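Side-chain contacts in geranylgeranyl pyrophosphate synthase (Corynebacterium glutamicum, PDB 3LMD), which probably condenses isopentenyl diphosphate units with an allylic diphosphate to build long-chain prenyl diphosphates, as a metal-dependent member of the FPP/GGPP synthase family: residues L172-G175 / Q176-T180; Y192-V195 / I196-K199; A43-Q46 / V47-L51. One frame throughout, in Å; residues are numbered along the deposited sequence.

Interaction 1: L172-G175 / Q176-T180; sequences LVTG and QMRET
Q176 folds back over the turn that carries L172 and V173, and its amide group lies close to both. Its CG, anti to its own carbonyl carbon (chi1 -60°), passes 3.3 Å from L172 O, and the extended chain beyond brings Q176 OE1 to 3.6 Å from V173 CA. The other end of this amide is taken up: Q176 NE2 donates to D115 OD1 on helix 95-118. Each carbonyl of 172-175 accepts a backbone N-H four residues on, the shortest of these bonds being R178 N to T174 O at 2.8 Å; E179 N lies 2.9 Å from G175 O. Q176 O accepts twice, from T180 N at 2.9 Å and from T180 OG1, also at 2.9 Å, the two arriving from opposite faces of the carbonyl plane. T174 OG1 bonds back to G170 O one turn earlier. R178 CB lies 3.3 Å from T174 O, and the chain then bends at chi3, placing the guanidinium obliquely beside T174 CG2; NE is paired with E198, and NH2 makes a long, weak ion pair with E59 of the second subunit. E179 OE1 pairs with K199, so R178 and E179 both form salt bridges to helix 188-214. M177 packs on L141 of the second subunit. The arrangement is regular alpha-helix in the all-helical polyprenyl synthase fold, next to the aspartate site where D115 and D119 bind calcium in a crystal structure of this protein.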
loop_
_atom_site.group_PDB
_atom_site.type_symbol
_atom_site.label_atom_id
_atom_site.label_comp_id
_atom_site.label_asym_id
_atom_site.label_seq_id
_atom_site.Cartn_x
_atom_site.Cartn_y
_atom_site.Cartn_z
ATOM N N LEU A 172 -11.447 -2.013 -2.286
ATOM C CA LEU A 172 -11.416 -0.793 -1.482
ATOM C C LEU A 172 -10.730 0.297 -2.257
ATOM O O LEU A 172 -11.170 1.438 -2.236
ATOM C CB LEU A 172 -10.628 -0.972 -0.160
ATOM C CG LEU A 172 -11.191 -1.683 1.067
ATOM C CD1 LEU A 172 -10.086 -1.956 2.075
ATOM C CD2 LEU A 172 -12.253 -0.867 1.734
ATOM N N VAL A 173 -9.619 -0.045 -2.911
ATOM C CA VAL A 173 -8.857 0.948 -3.657
ATOM C C VAL A 173 -9.696 1.406 -4.867
ATOM O O VAL A 173 -9.710 2.584 -5.223
ATOM C CB VAL A 173 -7.497 0.394 -4.147
ATOM C CG1 VAL A 173 -6.844 1.409 -5.090
ATOM C CG2 VAL A 173 -6.555 0.147 -2.928
ATOM N N THR A 174 -10.410 0.462 -5.470
ATOM C CA THR A 174 -11.260 0.776 -6.630
ATOM C C THR A 174 -12.347 1.765 -6.181
ATOM O O THR A 174 -12.623 2.733 -6.878
ATOM C CB THR A 174 -11.872 -0.497 -7.259
ATOM O OG1 THR A 174 -10.810 -1.326 -7.742
ATOM C CG2 THR A 174 -12.857 -0.172 -8.426
ATOM N N GLY A 175 -12.947 1.531 -5.014
ATOM C CA GLY A 175 -13.974 2.449 -4.487
ATOM C C GLY A 175 -13.446 3.848 -4.260
ATOM O O GLY A 175 -14.118 4.838 -4.587
ATOM N N GLN A 176 -12.253 3.966 -3.673
ATOM C CA GLN A 176 -11.632 5.294 -3.492
ATOM C C GLN A 176 -11.383 5.982 -4.850
ATOM O O GLN A 176 -11.620 7.180 -5.012
ATOM C CB GLN A 176 -10.290 5.164 -2.727
ATOM C CG GLN A 176 -10.426 4.555 -1.319
ATOM C CD GLN A 176 -9.060 4.266 -0.640
ATOM O OE1 GLN A 176 -8.398 3.265 -0.930
ATOM N NE2 GLN A 176 -8.652 5.140 0.264
ATOM N N MET A 177 -10.872 5.240 -5.818
ATOM C CA MET A 177 -10.613 5.815 -7.169
ATOM C C MET A 177 -11.933 6.211 -7.825
ATOM O O MET A 177 -12.029 7.250 -8.455
ATOM C CB MET A 177 -9.881 4.792 -8.079
ATOM C CG MET A 177 -9.383 5.409 -9.412
ATOM S SD MET A 177 -7.984 6.592 -9.189
ATOM C CE MET A 177 -6.666 5.409 -9.242
ATOM N N ARG A 178 -12.948 5.366 -7.670
ATOM C CA ARG A 178 -14.280 5.652 -8.229
ATOM C C ARG A 178 -14.851 6.943 -7.645
ATOM O O ARG A 178 -15.391 7.803 -8.355
ATOM C CB ARG A 178 -15.247 4.476 -7.958
ATOM C CG ARG A 178 -16.626 4.625 -8.664
ATOM C CD ARG A 178 -17.590 3.503 -8.258
ATOM N NE ARG A 178 -17.121 2.147 -8.577
ATOM C CZ ARG A 178 -17.341 1.545 -9.750
ATOM N NH1 ARG A 178 -17.964 2.199 -10.739
ATOM N NH2 ARG A 178 -16.903 0.318 -9.957
ATOM N N GLU A 179 -14.732 7.091 -6.342
ATOM C CA GLU A 179 -15.203 8.319 -5.721
ATOM C C GLU A 179 -14.400 9.535 -6.212
ATOM O O GLU A 179 -14.966 10.613 -6.444
ATOM C CB GLU A 179 -15.098 8.213 -4.202
ATOM C CG GLU A 179 -15.590 9.469 -3.475
ATOM C CD GLU A 179 -15.435 9.328 -1.982
ATOM O OE1 GLU A 179 -14.370 8.838 -1.544
ATOM O OE2 GLU A 179 -16.381 9.685 -1.253
ATOM N N THR A 180 -13.090 9.357 -6.353
ATOM C CA THR A 180 -12.198 10.416 -6.848
ATOM C C THR A 180 -12.518 10.864 -8.280
ATOM O O THR A 180 -12.584 12.061 -8.544
ATOM C CB THR A 180 -10.702 10.014 -6.757
ATOM O OG1 THR A 180 -10.373 9.771 -5.390
ATOM C CG2 THR A 180 -9.807 11.152 -7.266
#

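Interaction 2: Y192-V195 / I196-K199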
loop_
_atom_site.group_PDB
_atom_site.type_symbol
_atom_site.label_atom_id
_atom_site.label_comp_id
_atom_site.label_asym_id
_atom_site.label_seq_id
_atom_site.Cartn_x
_atom_site.Cartn_y
_atom_site.Cartn_z
ATOM N N TYR A 192 -23.214 6.053 -6.674
ATOM C CA TYR A 192 -23.225 6.171 -5.240
ATOM C C TYR A 192 -23.210 4.782 -4.639
ATOM O O TYR A 192 -22.465 4.520 -3.724
ATOM C CB TYR A 192 -24.485 6.926 -4.775
ATOM C CG TYR A 192 -24.800 6.818 -3.292
ATOM C CD1 TYR A 192 -24.345 7.774 -2.399
ATOM C CD2 TYR A 192 -25.629 5.802 -2.808
ATOM C CE1 TYR A 192 -24.646 7.696 -1.044
ATOM C CE2 TYR A 192 -25.932 5.699 -1.464
ATOM C CZ TYR A 192 -25.454 6.662 -0.584
ATOM O OH TYR A 192 -25.756 6.583 0.759
ATOM N N THR A 193 -24.043 3.896 -5.163
ATOM C CA THR A 193 -24.157 2.541 -4.613
ATOM C C THR A 193 -22.835 1.780 -4.748
ATOM O O THR A 193 -22.401 1.094 -3.800
ATOM C CB THR A 193 -25.279 1.740 -5.296
ATOM O OG1 THR A 193 -26.528 2.369 -5.016
ATOM C CG2 THR A 193 -25.320 0.280 -4.768
ATOM N N ASN A 194 -22.202 1.899 -5.908
ATOM C CA ASN A 194 -20.913 1.230 -6.165
ATOM C C ASN A 194 -19.818 1.750 -5.261
ATOM O O ASN A 194 -19.023 0.983 -4.740
ATOM C CB ASN A 194 -20.474 1.426 -7.623
ATOM C CG ASN A 194 -21.313 0.630 -8.596
ATOM O OD1 ASN A 194 -21.859 -0.393 -8.248
ATOM N ND2 ASN A 194 -21.421 1.109 -9.816
ATOM N N VAL A 195 -19.759 3.072 -5.088
ATOM C CA VAL A 195 -18.793 3.641 -4.167
ATOM C C VAL A 195 -18.918 3.072 -2.748
ATOM O O VAL A 195 -17.911 2.660 -2.168
ATOM C CB VAL A 195 -18.837 5.169 -4.138
ATOM C CG1 VAL A 195 -17.944 5.684 -2.991
ATOM C CG2 VAL A 195 -18.350 5.733 -5.503
ATOM N N ILE A 196 -20.133 3.037 -2.192
ATOM C CA ILE A 196 -20.315 2.519 -0.826
ATOM C C ILE A 196 -20.014 1.022 -0.737
ATOM O O ILE A 196 -19.336 0.585 0.187
ATOM C CB ILE A 196 -21.727 2.786 -0.278
ATOM C CG1 ILE A 196 -22.054 4.275 -0.375
ATOM C CG2 ILE A 196 -21.843 2.278 1.175
ATOM C CD1 ILE A 196 -21.043 5.150 0.265
ATOM N N ARG A 197 -20.490 0.250 -1.702
ATOM C CA ARG A 197 -20.202 -1.203 -1.717
ATOM C C ARG A 197 -18.684 -1.451 -1.672
ATOM O O ARG A 197 -18.201 -2.323 -0.934
ATOM C CB ARG A 197 -20.786 -1.855 -2.972
ATOM C CG ARG A 197 -20.584 -3.370 -3.050
ATOM C CD ARG A 197 -21.176 -3.961 -4.370
ATOM N NE ARG A 197 -20.750 -3.186 -5.539
ATOM C CZ ARG A 197 -19.579 -3.326 -6.158
ATOM N NH1 ARG A 197 -18.701 -4.234 -5.732
ATOM N NH2 ARG A 197 -19.281 -2.548 -7.201
ATOM N N GLU A 198 -17.928 -0.696 -2.477
ATOM C CA GLU A 198 -16.467 -0.884 -2.567
ATOM C C GLU A 198 -15.669 -0.270 -1.426
ATOM O O GLU A 198 -14.793 -0.919 -0.853
ATOM C CB GLU A 198 -15.929 -0.352 -3.904
ATOM C CG GLU A 198 -16.489 -1.147 -5.086
ATOM C CD GLU A 198 -16.303 -0.420 -6.409
ATOM O OE1 GLU A 198 -16.038 0.793 -6.392
ATOM O OE2 GLU A 198 -16.462 -1.057 -7.463
ATOM N N LYS A 199 -15.966 0.977 -1.097
ATOM C CA LYS A 199 -15.235 1.674 -0.042
ATOM C C LYS A 199 -15.539 1.169 1.343
ATOM O O LYS A 199 -14.663 1.228 2.225
ATOM C CB LYS A 199 -15.564 3.180 -0.031
ATOM C CG LYS A 199 -14.851 4.014 -1.061
ATOM C CD LYS A 199 -14.906 5.529 -0.676
ATOM C CE LYS A 199 -14.013 5.894 0.512
ATOM N NZ LYS A 199 -14.061 7.399 0.766
#
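This is a local i to i+3 and i to i+4 packing of side chains along helix 188-214, in the polyprenyl synthase core, and Y192 with I196 is its apolar pair. In the I196 conformer described, CG1 sits over one face of the Y192 ring in a CH-pi contact, 4.2 Å from the ring centroid and 13° off the normal. The tyrosine CG is anti to the backbone N (chi1 165°), which brings the ring beside I196 CG1; its OH is held by D241. Three residues further on, V195 runs side by side with K199, V195 CG1 lying 3.8 Å from K199 CD. The lysine chain bends at chi3 beyond that point; NZ has E179 as its partner, with a long, weak ion pair to D115 as well. N194 and R197 also point the same way: N194 OD1 lies at the edge of the guanidinium, in its plane, 3.5 Å from R197 NH2, with the amide plane turned 79° from it. R197 NH2 makes a salt bridge to E198 OE2 (3.2 Å) whose hydrogen bond is weak, being bent; with R178 as second partner, the E198 carboxylate is shared by two arginines. Four i to i+4 backbone bonds run beneath, the shortest being K199 N to V195 O at 2.8 Å, and the helix has a wider pi-type turn at 197-199. Y192 and I196 pack on helix 219-246, Y192 also meets L267 and L270 of helix 267-274, and N194, V195 and E198 face helix 159-181.

Interaction 3: A43-Q46 / V47-L51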
loop_
_atom_site.group_PDB
_atom_site.type_symbol
_atom_site.label_atom_id
_atom_site.label_comp_id
_atom_site.label_asym_id
_atom_site.label_seq_id
_atom_site.Cartn_x
_atom_site.Cartn_y
_atom_site.Cartn_z
ATOM N N ALA A 43 -11.768 -11.326 23.946
ATOM C CA ALA A 43 -11.096 -11.467 22.662
ATOM C C ALA A 43 -10.782 -10.079 22.060
ATOM O O ALA A 43 -9.751 -9.927 21.407
ATOM C CB ALA A 43 -11.921 -12.322 21.709
ATOM N N MET A 44 -11.631 -9.070 22.308
ATOM C CA MET A 44 -11.341 -7.699 21.837
ATOM C C MET A 44 -10.084 -7.117 22.486
ATOM O O MET A 44 -9.363 -6.325 21.863
ATOM C CB MET A 44 -12.530 -6.732 21.987
ATOM C CG MET A 44 -13.629 -6.888 20.935
ATOM S SD MET A 44 -13.146 -6.405 19.226
ATOM C CE MET A 44 -11.774 -5.307 19.500
ATOM N N VAL A 45 -9.815 -7.485 23.735
ATOM C CA VAL A 45 -8.579 -7.028 24.388
ATOM C C VAL A 45 -7.376 -7.642 23.663
ATOM O O VAL A 45 -6.342 -6.982 23.417
ATOM C CB VAL A 45 -8.555 -7.473 25.879
ATOM C CG1 VAL A 45 -7.152 -7.273 26.499
ATOM C CG2 VAL A 45 -9.634 -6.753 26.675
ATOM N N GLN A 46 -7.483 -8.918 23.329
ATOM C CA GLN A 46 -6.422 -9.601 22.609
ATOM C C GLN A 46 -6.181 -8.990 21.207
ATOM O O GLN A 46 -5.041 -8.864 20.760
ATOM C CB GLN A 46 -6.758 -11.077 22.463
ATOM C CG GLN A 46 -6.858 -11.833 23.812
ATOM C CD GLN A 46 -7.385 -13.249 23.625
ATOM O OE1 GLN A 46 -6.699 -14.108 23.077
ATOM N NE2 GLN A 46 -8.615 -13.493 24.071
ATOM N N VAL A 47 -7.257 -8.640 20.522
ATOM C CA VAL A 47 -7.143 -7.887 19.254
ATOM C C VAL A 47 -6.419 -6.561 19.476
ATOM O O VAL A 47 -5.513 -6.194 18.729
ATOM C CB VAL A 47 -8.558 -7.558 18.705
ATOM C CG1 VAL A 47 -8.490 -6.508 17.603
ATOM C CG2 VAL A 47 -9.253 -8.853 18.247
ATOM N N GLU A 48 -6.875 -5.798 20.463
ATOM C CA GLU A 48 -6.244 -4.538 20.765
ATOM C C GLU A 48 -4.737 -4.693 21.064
ATOM O O GLU A 48 -3.941 -3.848 20.668
ATOM C CB GLU A 48 -6.940 -3.841 21.946
ATOM C CG GLU A 48 -8.383 -3.365 21.646
ATOM C CD GLU A 48 -8.417 -2.093 20.772
ATOM O OE1 GLU A 48 -7.347 -1.661 20.292
ATOM O OE2 GLU A 48 -9.510 -1.513 20.591
ATOM N N GLU A 49 -4.349 -5.744 21.780
ATOM C CA GLU A 49 -2.933 -5.930 22.141
ATOM C C GLU A 49 -2.103 -6.188 20.898
ATOM O O GLU A 49 -1.028 -5.607 20.734
ATOM C CB GLU A 49 -2.740 -7.093 23.146
ATOM C CG GLU A 49 -2.953 -6.567 24.571
ATOM C CD GLU A 49 -3.208 -7.643 25.616
ATOM O OE1 GLU A 49 -3.051 -8.849 25.312
ATOM O OE2 GLU A 49 -3.575 -7.249 26.749
ATOM N N LEU A 50 -2.591 -7.066 20.039
ATOM C CA LEU A 50 -1.812 -7.463 18.861
ATOM C C LEU A 50 -1.775 -6.299 17.855
ATOM O O LEU A 50 -0.743 -6.019 17.236
ATOM C CB LEU A 50 -2.349 -8.770 18.253
ATOM C CG LEU A 50 -1.677 -9.215 16.948
ATOM C CD1 LEU A 50 -0.130 -9.357 17.124
ATOM C CD2 LEU A 50 -2.275 -10.496 16.381
ATOM N N LEU A 51 -2.900 -5.610 17.710
ATOM C CA LEU A 51 -2.927 -4.426 16.884
ATOM C C LEU A 51 -1.909 -3.402 17.379
ATOM O O LEU A 51 -1.114 -2.865 16.594
ATOM C CB LEU A 51 -4.352 -3.846 16.865
ATOM C CG LEU A 51 -4.487 -2.509 16.156
ATOM C CD1 LEU A 51 -4.278 -2.735 14.649
ATOM C CD2 LEU A 51 -5.912 -1.931 16.433
#
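V47 leans on M44 within helix 34-55, an amphipathic helix of the all-alpha prenyl synthase fold whose apolar side is covered by helices 77-86 and 95-118. V47 N donates to A43 O (2.9 Å), and V47 CG1, anti to its backbone N (chi1 166°), lies 4.0 Å from M44 CE; the methionine folds at chi2 and chi3 to bring its methyl alongside. Behind this pair, A43 and V47 pack on I98, and M44 on M80 and L83. E48 follows with its N-H bonded to M44 O, and its chain bends at chi2 so that the carboxylate turns off the helix to a salt bridge between OE2 and R76 NE. E49, on the solvent side, stretches out beside V45, its backbone N bonded to V45 O; the carboxylate and the valine branch run the same way, E49 OE2 lying 3.6 Å from V45 CG1. L50 N closes the next turn at 3.1 Å from Q46 O, with L50 CB 3.7 Å from that same oxygen. L51 continues the buried stripe on I106, and L51 N donates to V47 O at 2.9 Å.

In the fold
From the N terminus, interaction 3 comes first, on helix 34-55, followed by interaction 1 on helix 159-181 and interaction 2 on helix 188-214. Each links adjacent turns of one helix and closes no long loop, so the three stand in series, without nesting or crossing. Interactions 1 and 2 lie on consecutive helices, centres about 8 Å apart, and touch directly through two salt bridges, R178 with E198 and E179 with K199, tying the two helices together beside the aspartate site. Interaction 3 is remote, its centre about 29 Å from the centre of each of the others, and joins helix 34-55 to helices 77-86 and 95-118; the last also carries D115, the partner of Q176.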